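Local coordinates for extracellular solute-binding protein, family 7 (Colwellia psychrerythraea, PDB 4PET) that binds pyruvate together with a calcium ion, probably as the periplasmic receptor of a TRAP transporter, at residues M51-R62 against L257-A268. Residues are numbered along the deposited sequence; the frame is centred on the assembly and turned at random.
Sequences MAKMVKEMSNGR and LQKILTVAMKAA
A264 is the knob at the centre of this helix pair: its CB presses on V55 CG2 at 3.5 Å, tighter than usual van der Waals contact, with M51, M54 and the CE of M58 completing the hole. The fit is returned by M51, whose side chain sits among L261, A264, M265 and A268. With CG anti to the backbone N (chi1 -177°), the M51 side chain lies beside that of M265, both pointing the same way, the two CG atoms 3.9 Å apart. M54 bends at its last torsion, bringing CE to 3.4 Å from A268 CB, another close pair. M51, M54, M58 and M265 are selenomethionines. The two helices run roughly antiparallel, 144° between directions and 8.8 Å between axes, and lie together on the mixed five-stranded sheet of one lobe of the solute-binding protein fold, away from the pyruvate and calcium site; M51 and L261 both reach M90 of that sheet. I260 CG2 lies against M58 CB and its CD1 against M58 O; both residues also touch the second subunit, M58 at K259 and I260 at M58 of that chain. The R62 end is the more solvent-exposed, beyond the Schellman motif that ends helix 44-58. There L257 CD2 lies over one face of the R62 guanidinium, 3.7 Å from its CZ, and touches S59 CB at 3.6 Å. R62 NE bonds S59 O at 3.0 Å, from the face of the carbonyl plane opposite to that used by R62 N, while NH1 forms a salt bridge with D256. Replacing R62 with an alanine would probably leave D256 without this mate and uncover the CD2 methyl of L257. S59 OG, just past the last helical turn, donates to V55 O at 2.7 Å and is also hydrogen-bonded to L63 N.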
# COMPACT_ATOMS: atom_id res chain seq x y z
N MSE A 51 11.75 10.28 8.11
CA MSE A 51 12.79 9.25 8.17
C MSE A 51 13.85 9.69 9.17
O MSE A 51 14.17 8.97 10.13
CB MSE A 51 13.36 9.01 6.78
CG MSE A 51 14.41 7.90 6.71
SE MSE A 51 16.20 8.52 7.30
CE MSE A 51 16.59 9.90 5.96
N ALA A 52 14.35 10.91 9.01
CA ALA A 52 15.37 11.45 9.89
C ALA A 52 14.94 11.51 11.35
O ALA A 52 15.77 11.31 12.25
CB ALA A 52 15.76 12.84 9.43
N LYS A 53 13.68 11.86 11.60
CA LYS A 53 13.20 11.93 12.97
C LYS A 53 13.15 10.53 13.58
O LYS A 53 13.58 10.32 14.70
CB LYS A 53 11.82 12.62 13.03
CG LYS A 53 11.31 12.77 14.44
CD LYS A 53 10.15 13.75 14.50
CE LYS A 53 9.61 13.94 15.91
NZ LYS A 53 8.43 14.85 15.88
N MSE A 54 12.64 9.57 12.82
CA MSE A 54 12.52 8.21 13.31
C MSE A 54 13.90 7.66 13.65
O MSE A 54 14.05 6.97 14.65
CB MSE A 54 11.91 7.30 12.23
CG MSE A 54 10.47 7.44 12.07
SE MSE A 54 9.94 6.08 10.87
CE MSE A 54 9.97 6.98 9.22
N VAL A 55 14.90 7.96 12.81
CA VAL A 55 16.26 7.50 13.04
C VAL A 55 16.85 8.14 14.31
O VAL A 55 17.45 7.46 15.14
CB VAL A 55 17.18 7.79 11.85
CG1 VAL A 55 18.63 7.55 12.25
CG2 VAL A 55 16.81 6.94 10.65
N LYS A 56 16.68 9.44 14.47
CA LYS A 56 17.16 10.13 15.64
C LYS A 56 16.56 9.57 16.92
O LYS A 56 17.28 9.26 17.88
CB LYS A 56 16.85 11.63 15.51
CG LYS A 56 17.34 12.51 16.68
CD LYS A 56 17.08 13.99 16.39
CE LYS A 56 17.75 14.89 17.43
NZ LYS A 56 17.12 14.75 18.76
N GLU A 57 15.25 9.37 16.91
CA GLU A 57 14.56 8.87 18.10
C GLU A 57 14.90 7.40 18.42
O GLU A 57 15.22 7.07 19.56
CB GLU A 57 13.04 9.05 17.92
CG GLU A 57 12.66 10.53 17.89
CD GLU A 57 11.20 10.80 17.58
OE1 GLU A 57 10.52 9.94 17.00
OE2 GLU A 57 10.74 11.92 17.89
N MSE A 58 14.83 6.55 17.41
CA MSE A 58 15.15 5.15 17.54
C MSE A 58 16.60 4.96 17.96
O MSE A 58 16.87 4.05 18.72
CB MSE A 58 14.92 4.41 16.22
CG MSE A 58 13.45 4.20 15.92
SE MSE A 58 13.14 2.87 14.59
CE MSE A 58 13.52 3.94 13.03
N SER A 59 17.52 5.82 17.48
CA SER A 59 18.95 5.70 17.85
C SER A 59 19.35 6.42 19.14
O SER A 59 20.53 6.43 19.52
CB SER A 59 19.84 6.19 16.69
OG SER A 59 19.76 7.58 16.51
N ASN A 60 18.38 7.04 19.81
CA ASN A 60 18.66 7.90 20.95
C ASN A 60 19.77 8.91 20.64
O ASN A 60 20.65 9.11 21.47
CB ASN A 60 19.08 7.08 22.16
CG ASN A 60 19.03 7.87 23.45
OD1 ASN A 60 18.37 8.90 23.55
ND2 ASN A 60 19.72 7.36 24.46
N GLY A 61 19.75 9.48 19.44
CA GLY A 61 20.70 10.50 19.03
C GLY A 61 22.04 10.01 18.48
O GLY A 61 22.90 10.81 18.12
N ARG A 62 22.23 8.70 18.42
CA ARG A 62 23.50 8.14 17.92
C ARG A 62 23.65 8.28 16.41
O ARG A 62 24.77 8.33 15.90
CB ARG A 62 23.65 6.67 18.28
CG ARG A 62 23.88 6.41 19.76
CD ARG A 62 23.95 4.91 20.00
NE ARG A 62 22.64 4.30 19.84
CZ ARG A 62 22.43 3.04 19.45
NH1 ARG A 62 23.45 2.27 19.14
NH2 ARG A 62 21.19 2.57 19.34
N LEU A 257 22.50 0.33 14.17
CA LEU A 257 22.15 1.58 13.48
C LEU A 257 21.89 1.33 12.00
O LEU A 257 21.03 1.97 11.41
CB LEU A 257 23.21 2.66 13.69
CG LEU A 257 23.49 3.11 15.11
CD1 LEU A 257 24.57 4.24 15.10
CD2 LEU A 257 22.20 3.57 15.79
N GLN A 258 22.60 0.37 11.39
CA GLN A 258 22.26 -0.01 10.02
C GLN A 258 20.80 -0.44 9.90
O GLN A 258 20.10 -0.07 8.93
CB GLN A 258 23.14 -1.16 9.54
CG GLN A 258 24.61 -0.79 9.40
CD GLN A 258 25.48 -1.95 8.94
OE1 GLN A 258 25.04 -3.10 8.89
NE2 GLN A 258 26.74 -1.66 8.63
N LYS A 259 20.35 -1.27 10.83
CA LYS A 259 18.98 -1.77 10.76
C LYS A 259 17.98 -0.64 11.02
O LYS A 259 16.92 -0.57 10.38
CB LYS A 259 18.77 -2.90 11.78
CG LYS A 259 17.48 -3.63 11.58
CD LYS A 259 17.54 -4.42 10.28
CE LYS A 259 16.19 -5.01 9.94
NZ LYS A 259 16.21 -5.90 8.74
N ILE A 260 18.31 0.23 11.96
CA ILE A 260 17.43 1.34 12.30
C ILE A 260 17.21 2.19 11.04
O ILE A 260 16.10 2.57 10.72
CB ILE A 260 18.03 2.15 13.47
CG1 ILE A 260 17.75 1.41 14.78
CG2 ILE A 260 17.46 3.59 13.53
CD1 ILE A 260 18.29 2.06 16.02
N LEU A 261 18.31 2.47 10.33
CA LEU A 261 18.28 3.25 9.13
C LEU A 261 17.39 2.56 8.11
O LEU A 261 16.46 3.18 7.59
CB LEU A 261 19.71 3.45 8.61
CG LEU A 261 19.82 4.25 7.31
CD1 LEU A 261 19.43 5.72 7.54
CD2 LEU A 261 21.20 4.14 6.71
N THR A 262 17.62 1.29 7.80
CA THR A 262 16.85 0.64 6.73
C THR A 262 15.37 0.48 7.09
O THR A 262 14.49 0.64 6.23
CB THR A 262 17.48 -0.70 6.30
OG1 THR A 262 17.55 -1.57 7.41
CG2 THR A 262 18.86 -0.47 5.81
N VAL A 263 15.07 0.19 8.36
CA VAL A 263 13.66 0.10 8.75
C VAL A 263 13.02 1.51 8.71
O VAL A 263 11.86 1.65 8.29
CB VAL A 263 13.46 -0.60 10.12
CG1 VAL A 263 11.98 -0.55 10.54
CG2 VAL A 263 13.90 -2.10 10.08
N ALA A 264 13.74 2.55 9.14
CA ALA A 264 13.17 3.93 9.07
C ALA A 264 12.83 4.31 7.63
O ALA A 264 11.80 4.93 7.38
CB ALA A 264 14.11 4.96 9.66
N MSE A 265 13.68 3.93 6.67
CA MSE A 265 13.44 4.29 5.28
C MSE A 265 12.23 3.52 4.76
O MSE A 265 11.41 4.08 4.03
CB MSE A 265 14.66 4.02 4.38
CG MSE A 265 15.85 4.92 4.62
SE MSE A 265 17.25 4.56 3.35
CE MSE A 265 17.80 2.83 3.99
N LYS A 266 12.11 2.25 5.13
CA LYS A 266 10.93 1.47 4.73
C LYS A 266 9.60 2.07 5.27
O LYS A 266 8.63 2.25 4.53
CB LYS A 266 11.07 0.01 5.19
CG LYS A 266 9.76 -0.77 5.13
CD LYS A 266 10.01 -2.21 5.47
CE LYS A 266 10.82 -2.92 4.41
NZ LYS A 266 11.02 -4.36 4.76
N ALA A 267 9.58 2.36 6.56
CA ALA A 267 8.41 2.94 7.20
C ALA A 267 8.08 4.29 6.59
O ALA A 267 6.93 4.54 6.26
CB ALA A 267 8.64 3.08 8.68
N ALA A 268 9.09 5.15 6.41
CA ALA A 268 8.82 6.49 5.85
C ALA A 268 8.28 6.37 4.44
O ALA A 268 7.43 7.12 4.03
CB ALA A 268 10.11 7.38 5.86